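Local structure of flavodoxin (Streptococcus pneumoniae serotype 4, 5LJL) at residues I22-L32 against I133-A144. The protein binds FMN and probably serves as a low-potential electron donor to a number of redox enzymes. Residues are numbered along the deposited sequence; the frame is centred on the assembly and turned at random.
Sequences IVADKLRDLGL and IERLEQFAEELA
A140 sits at the middle of this helix pair, its CB held between K26 and L27: K26 CG lies 3.8 Å from A140 CB, and L27 CD2 reaches past that methyl to 3.4 Å from A140 O. With a side chain this small the two axes close to 8.8 Å, crossing at -44°. One turn further on, A144 repeats the pattern, its CB meeting L30 CD1 at 3.7 Å and, from L32, a second leucine methyl. At the other end larger groups mesh. I22 splits its branches, CD1 going to I133 CG1 and CG2 to L136 CB, while V23 CG2 touches L136 CD2 and V23 CG1 comes to the edge of the F139 ring, 4.1 Å from CE2.

K26 closes the outer side. Its CG stands anti to the backbone N (chi1 172°), which lays the chain over A140; bends at chi2 and chi3 then bring CE to 3.8 Å from E137 CG and NZ into a salt bridge with E141 OE2 at 3.5 Å. E137 OE1 is also near the ammonium, beyond bonding distance, and probably adds to the negative field around it. A water donates to I22 O and, weakly, to E137 OE2.

Beyond G31, whose positive phi ends helix 15-29 in a Schellman motif, the chain turns back so that L32 still faces A144. On the sheet side, V23 and L27 rest on I54, and L136 and F139 on V89 and V122. Helices 15-29 and 130-146 thus form one outer layer of the flavodoxin fold, a three-layer α/β/α sandwich whose five-stranded parallel sheet, of order 2-1-3-4-5, carries further helices on its other face.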
ATOM      1  N   ILE A  22       9.380   1.626   5.500  1.00 12.78           N
ATOM      2  CA  ILE A  22       9.542   0.547   6.451  1.00 13.21           C
ATOM      3  C   ILE A  22       9.222  -0.808   5.813  1.00 13.61           C
ATOM      4  O   ILE A  22       9.924  -1.810   6.052  1.00 12.05           O
ATOM      5  CB  ILE A  22       8.697   0.805   7.711  1.00 13.96           C
ATOM      6  CG1 ILE A  22       9.257   1.997   8.468  1.00 15.59           C
ATOM      7  CG2 ILE A  22       8.493  -0.419   8.603  1.00 14.85           C
ATOM      8  CD1 ILE A  22       8.245   2.702   9.330  1.00 17.48           C
ATOM      9  N   VAL A  23       8.091  -0.854   5.097  1.00 11.37           N
ATOM     10  CA  VAL A  23       7.706  -2.095   4.436  1.00 12.23           C
ATOM     11  C   VAL A  23       8.721  -2.513   3.374  1.00 11.66           C
ATOM     12  O   VAL A  23       9.150  -3.665   3.362  1.00 13.31           O
ATOM     13  CB  VAL A  23       6.296  -1.944   3.815  1.00 11.79           C
ATOM     14  CG1 VAL A  23       5.939  -3.158   2.980  1.00 12.03           C
ATOM     15  CG2 VAL A  23       5.243  -1.700   4.930  1.00 11.02           C
ATOM     16  N   ALA A  24       9.154  -1.553   2.531  1.00 12.21           N
ATOM     17  CA  ALA A  24      10.139  -1.777   1.493  1.00 12.39           C
ATOM     18  C   ALA A  24      11.421  -2.331   2.076  1.00 13.42           C
ATOM     19  O   ALA A  24      11.957  -3.252   1.506  1.00 14.45           O
ATOM     20  CB  ALA A  24      10.488  -0.498   0.777  1.00 12.62           C
ATOM     21  N   ASP A  25      11.877  -1.754   3.191  1.00 13.48           N
ATOM     22  CA  ASP A  25      13.146  -2.157   3.796  1.00 15.10           C
ATOM     23  C   ASP A  25      13.086  -3.593   4.304  1.00 14.19           C
ATOM     24  O   ASP A  25      14.083  -4.366   4.114  1.00 15.11           O
ATOM     25  CB  ASP A  25      13.594  -1.163   4.828  1.00 17.33           C
ATOM     26  CG  ASP A  25      14.066   0.147   4.200  1.00 19.48           C
ATOM     27  OD1 ASP A  25      14.270   0.192   2.950  1.00 24.66           O
ATOM     28  OD2 ASP A  25      14.224   1.075   4.983  1.00 23.27           O
ATOM     29  N   LYS A  26      11.958  -4.008   4.890  1.00 12.27           N
ATOM     30  CA  LYS A  26      11.878  -5.408   5.380  1.00 12.16           C
ATOM     31  C   LYS A  26      11.866  -6.343   4.147  1.00 11.49           C
ATOM     32  O   LYS A  26      12.555  -7.361   4.108  1.00 12.17           O
ATOM     33  CB  LYS A  26      10.719  -5.597   6.353  1.00 11.83           C
ATOM     34  CG  LYS A  26      10.435  -7.053   6.769  1.00 12.24           C
ATOM     35  CD  LYS A  26      11.597  -7.686   7.483  1.00 11.59           C
ATOM     36  CE  LYS A  26      11.795  -7.051   8.895  1.00 12.63           C
ATOM     37  NZ  LYS A  26      12.851  -7.750   9.715  1.00 12.29           N
ATOM     38  N   LEU A  27      11.065  -6.023   3.123  1.00 10.90           N
ATOM     39  CA  LEU A  27      11.036  -6.837   1.906  1.00 11.29           C
ATOM     40  C   LEU A  27      12.411  -6.991   1.229  1.00 12.35           C
ATOM     41  O   LEU A  27      12.746  -8.109   0.782  1.00 11.92           O
ATOM     42  CB  LEU A  27       9.969  -6.397   0.914  1.00 12.43           C
ATOM     43  CG  LEU A  27       8.513  -6.520   1.317  1.00 11.86           C
ATOM     44  CD1 LEU A  27       7.581  -5.878   0.243  1.00 11.72           C
ATOM     45  CD2 LEU A  27       8.101  -7.964   1.560  1.00 11.31           C
ATOM     46  N   ARG A  28      13.175  -5.900   1.201  1.00 14.03           N
ATOM     47  CA  ARG A  28      14.544  -5.982   0.663  1.00 13.16           C
ATOM     48  C   ARG A  28      15.422  -6.887   1.517  1.00 14.12           C
ATOM     49  O   ARG A  28      16.101  -7.754   0.982  1.00 14.41           O
ATOM     50  CB  ARG A  28      15.162  -4.596   0.487  1.00 14.24           C
ATOM     51  CG  ARG A  28      14.513  -3.810  -0.623  1.00 15.03           C
ATOM     52  CD  ARG A  28      15.089  -2.394  -0.713  1.00 18.89           C
ATOM     53  NE  ARG A  28      14.594  -1.667  -1.873  1.00 19.19           N
ATOM     54  CZ  ARG A  28      14.091  -0.436  -1.853  1.00 23.21           C
ATOM     55  NH1 ARG A  28      14.009   0.262  -0.732  1.00 25.55           N
ATOM     56  NH2 ARG A  28      13.655   0.097  -3.004  1.00 25.19           N
ATOM     57  N   ASP A  29      15.305  -6.762   2.825  1.00 13.90           N
ATOM     58  CA  ASP A  29      16.095  -7.602   3.752  1.00 14.89           C
ATOM     59  C   ASP A  29      15.751  -9.060   3.587  1.00 15.96           C
ATOM     60  O   ASP A  29      16.607  -9.907   3.913  1.00 16.87           O
ATOM     61  CB  ASP A  29      15.860  -7.208   5.210  1.00 16.04           C
ATOM     62  CG  ASP A  29      16.586  -5.901   5.629  1.00 16.13           C
ATOM     63  OD1 ASP A  29      17.526  -5.462   4.899  1.00 17.26           O
ATOM     64  OD2 ASP A  29      16.236  -5.383   6.719  1.00 17.84           O
ATOM     65  N   LEU A  30      14.512  -9.375   3.164  1.00 13.09           N
ATOM     66  CA  LEU A  30      14.070 -10.769   2.868  1.00 12.55           C
ATOM     67  C   LEU A  30      14.432 -11.275   1.478  1.00 12.63           C
ATOM     68  O   LEU A  30      14.152 -12.411   1.089  1.00 14.36           O
ATOM     69  CB  LEU A  30      12.577 -10.923   3.158  1.00 13.13           C
ATOM     70  CG  LEU A  30      12.167 -10.659   4.616  1.00 14.21           C
ATOM     71  CD1 LEU A  30      10.640 -10.628   4.804  1.00 16.34           C
ATOM     72  CD2 LEU A  30      12.744 -11.673   5.607  1.00 14.43           C
ATOM     73  N   GLY A  31      15.092 -10.433   0.723  1.00 13.09           N
ATOM     74  CA  GLY A  31      15.545 -10.851  -0.597  1.00 14.21           C
ATOM     75  C   GLY A  31      14.723 -10.496  -1.780  1.00 16.14           C
ATOM     76  O   GLY A  31      15.046 -10.920  -2.896  1.00 18.57           O
ATOM     77  N   LEU A  32      13.640  -9.718  -1.600  1.00 14.62           N
ATOM     78  CA  LEU A  32      12.869  -9.284  -2.771  1.00 15.47           C
ATOM     79  C   LEU A  32      13.532  -8.047  -3.453  1.00 15.83           C
ATOM     80  O   LEU A  32      14.260  -7.284  -2.811  1.00 17.09           O
ATOM     81  CB  LEU A  32      11.399  -8.943  -2.413  1.00 16.23           C
ATOM     82  CG  LEU A  32      10.488 -10.072  -1.982  1.00 15.49           C
ATOM     83  CD1 LEU A  32      10.741 -10.526  -0.553  1.00 15.74           C
ATOM     84  CD2 LEU A  32       9.041  -9.619  -2.134  1.00 15.40           C
ATOM     85  N   ILE A 133       5.800  -0.016  13.633  1.00 13.73           N
ATOM     86  CA  ILE A 133       6.885  -0.619  12.850  1.00 13.92           C
ATOM     87  C   ILE A 133       6.828  -2.175  12.877  1.00 14.40           C
ATOM     88  O   ILE A 133       6.958  -2.890  11.854  1.00 14.62           O
ATOM     89  CB  ILE A 133       8.286  -0.062  13.352  1.00 16.19           C
ATOM     90  CG1 ILE A 133       8.421   1.410  12.900  1.00 16.09           C
ATOM     91  CG2 ILE A 133       9.431  -0.894  12.774  1.00 16.59           C
ATOM     92  CD1 ILE A 133       9.406   2.187  13.758  1.00 17.40           C
ATOM     93  N   GLU A 134       6.637  -2.710  14.052  1.00 14.38           N
ATOM     94  CA  GLU A 134       6.460  -4.181  14.216  1.00 16.40           C
ATOM     95  C   GLU A 134       5.283  -4.718  13.366  1.00 14.87           C
ATOM     96  O   GLU A 134       5.417  -5.726  12.702  1.00 13.49           O
ATOM     97  CB  GLU A 134       6.272  -4.555  15.695  1.00 18.55           C
ATOM     98  CG  GLU A 134       5.933  -5.995  16.050  1.00 18.64           C
ATOM     99  CD  GLU A 134       6.965  -7.028  15.593  1.00 18.89           C
ATOM    100  OE1 GLU A 134       6.603  -8.209  15.452  1.00 19.86           O
ATOM    101  OE2 GLU A 134       8.118  -6.706  15.358  1.00 20.51           O
ATOM    102  N   ARG A 135       4.145  -4.048  13.395  1.00 13.85           N
ATOM    103  CA  ARG A 135       2.978  -4.493  12.647  1.00 15.13           C
ATOM    104  C   ARG A 135       3.296  -4.466  11.136  1.00 12.78           C
ATOM    105  O   ARG A 135       2.928  -5.369  10.356  1.00 12.69           O
ATOM    106  CB  ARG A 135       1.723  -3.678  12.964  1.00 17.47           C
ATOM    107  CG  ARG A 135       1.000  -4.121  14.246  1.00 23.50           C
ATOM    108  CD  ARG A 135      -0.260  -3.287  14.575  1.00 30.69           C
ATOM    109  NE  ARG A 135      -1.005  -4.009  15.624  1.00 44.75           N
ATOM    110  CZ  ARG A 135      -0.746  -3.969  16.948  1.00 55.95           C
ATOM    111  NH1 ARG A 135       0.201  -3.155  17.447  1.00 55.48           N
ATOM    112  NH2 ARG A 135      -1.446  -4.745  17.797  1.00 51.02           N
ATOM    113  N   LEU A 136       3.920  -3.378  10.699  1.00 11.31           N
ATOM    114  CA  LEU A 136       4.325  -3.274   9.306  1.00 10.71           C
ATOM    115  C   LEU A 136       5.302  -4.347   8.907  1.00 10.88           C
ATOM    116  O   LEU A 136       5.322  -4.868   7.744  1.00 10.43           O
ATOM    117  CB  LEU A 136       4.941  -1.900   9.047  1.00  9.47           C
ATOM    118  CG  LEU A 136       3.986  -0.721   9.094  1.00 10.97           C
ATOM    119  CD1 LEU A 136       4.694   0.620   9.287  1.00 11.58           C
ATOM    120  CD2 LEU A 136       3.016  -0.679   7.908  1.00 11.23           C
ATOM    121  N   GLU A 137       6.245  -4.619   9.797  1.00 11.12           N
ATOM    122  CA  GLU A 137       7.213  -5.718   9.537  1.00 11.78           C
ATOM    123  C   GLU A 137       6.539  -7.096   9.451  1.00 10.46           C
ATOM    124  O   GLU A 137       6.835  -7.875   8.512  1.00 10.13           O
ATOM    125  CB  GLU A 137       8.370  -5.691  10.541  1.00 13.81           C
ATOM    126  CG  GLU A 137       9.345  -4.498  10.289  1.00 17.25           C
ATOM    127  CD  GLU A 137      10.431  -4.431  11.349  1.00 21.35           C
ATOM    128  OE1 GLU A 137      10.367  -5.190  12.329  1.00 24.82           O
ATOM    129  OE2 GLU A 137      11.370  -3.656  11.124  1.00 24.60           O
ATOM    130  N   GLN A 138       5.550  -7.371  10.296  1.00 10.45           N
ATOM    131  CA  GLN A 138       4.827  -8.630  10.227  1.00 10.52           C
ATOM    132  C   GLN A 138       4.025  -8.753   8.932  1.00 10.63           C
ATOM    133  O   GLN A 138       3.998  -9.833   8.306  1.00  9.11           O
ATOM    134  CB  GLN A 138       3.945  -8.847  11.419  1.00 13.15           C
ATOM    135  CG  GLN A 138       4.714  -8.980  12.739  1.00 14.64           C
ATOM    136  CD  GLN A 138       3.766  -8.826  13.895  1.00 19.27           C
ATOM    137  OE1 GLN A 138       2.988  -7.884  13.988  1.00 23.23           O
ATOM    138  NE2 GLN A 138       3.833  -9.769  14.799  1.00 21.75           N
ATOM    139  N   PHE A 139       3.409  -7.630   8.522  1.00 10.45           N
ATOM    140  CA  PHE A 139       2.744  -7.534   7.176  1.00 10.35           C
ATOM    141  C   PHE A 139       3.699  -7.897   6.043  1.00  9.86           C
ATOM    142  O   PHE A 139       3.385  -8.728   5.213  1.00  9.78           O
ATOM    143  CB  PHE A 139       2.207  -6.088   7.093  1.00 10.44           C
ATOM    144  CG  PHE A 139       1.726  -5.634   5.760  1.00 10.51           C
ATOM    145  CD1 PHE A 139       0.393  -5.732   5.382  1.00 10.86           C
ATOM    146  CD2 PHE A 139       2.610  -5.032   4.883  1.00 10.26           C
ATOM    147  CE1 PHE A 139      -0.027  -5.208   4.162  1.00 10.42           C
ATOM    148  CE2 PHE A 139       2.183  -4.550   3.671  1.00 11.96           C
ATOM    149  CZ  PHE A 139       0.850  -4.630   3.309  1.00 10.57           C
ATOM    150  N   ALA A 140       4.887  -7.268   5.973  1.00  9.60           N
ATOM    151  CA  ALA A 140       5.860  -7.575   4.934  1.00  9.57           C
ATOM    152  C   ALA A 140       6.307  -9.021   4.985  1.00  9.35           C
ATOM    153  O   ALA A 140       6.406  -9.704   3.964  1.00 10.49           O
ATOM    154  CB  ALA A 140       7.058  -6.618   5.091  1.00 10.15           C
ATOM    155  N   GLU A 141       6.530  -9.532   6.203  1.00  9.55           N
ATOM    156  CA  GLU A 141       7.035 -10.936   6.360  1.00 10.18           C
ATOM    157  C   GLU A 141       5.956 -11.962   5.890  1.00 10.42           C
ATOM    158  O   GLU A 141       6.287 -13.001   5.275  1.00 11.17           O
ATOM    159  CB  GLU A 141       7.422 -11.191   7.823  1.00 11.30           C
ATOM    160  CG  GLU A 141       8.660 -10.428   8.256  1.00 11.09           C
ATOM    161  CD  GLU A 141       8.761 -10.064   9.711  1.00 11.46           C
ATOM    162  OE1 GLU A 141       8.051 -10.648  10.541  1.00 11.35           O
ATOM    163  OE2 GLU A 141       9.679  -9.257  10.066  1.00 10.91           O
ATOM    164  N   GLU A 142       4.662 -11.669   6.133  1.00 10.14           N
ATOM    165  CA  GLU A 142       3.579 -12.535   5.669  1.00 10.76           C
ATOM    166  C   GLU A 142       3.475 -12.496   4.134  1.00 10.59           C
ATOM    167  O   GLU A 142       3.334 -13.522   3.510  1.00 11.53           O
ATOM    168  CB  GLU A 142       2.253 -12.197   6.372  1.00 10.95           C
ATOM    169  CG  GLU A 142       1.110 -13.079   5.886  1.00 12.58           C
ATOM    170  CD  GLU A 142      -0.162 -12.959   6.655  1.00 13.60           C
ATOM    171  OE1 GLU A 142      -0.286 -11.966   7.382  1.00 12.82           O
ATOM    172  OE2 GLU A 142      -0.979 -13.934   6.593  1.00 15.44           O
ATOM    173  N   LEU A 143       3.577 -11.310   3.517  1.00 10.37           N
ATOM    174  CA  LEU A 143       3.620 -11.264   2.050  1.00 10.39           C
ATOM    175  C   LEU A 143       4.773 -12.025   1.422  1.00 10.71           C
ATOM    176  O   LEU A 143       4.610 -12.737   0.407  1.00 10.56           O
ATOM    177  CB  LEU A 143       3.672  -9.783   1.607  1.00 11.37           C
ATOM    178  CG  LEU A 143       2.459  -8.894   1.934  1.00 12.56           C
ATOM    179  CD1 LEU A 143       2.708  -7.503   1.345  1.00 13.66           C
ATOM    180  CD2 LEU A 143       1.144  -9.477   1.441  1.00 12.77           C
ATOM    181  N   ALA A 144       5.961 -11.827   1.994  1.00 10.11           N
ATOM    182  CA  ALA A 144       7.143 -12.591   1.597  1.00 11.74           C
ATOM    183  C   ALA A 144       6.869 -14.112   1.723  1.00 11.90           C
ATOM    184  O   ALA A 144       7.239 -14.895   0.843  1.00 15.22           O
ATOM    185  CB  ALA A 144       8.378 -12.176   2.383  1.00 11.59           C
TER
HETATM  186  O   HOH W   1      11.819  -2.255   7.955  1.00 15.73           O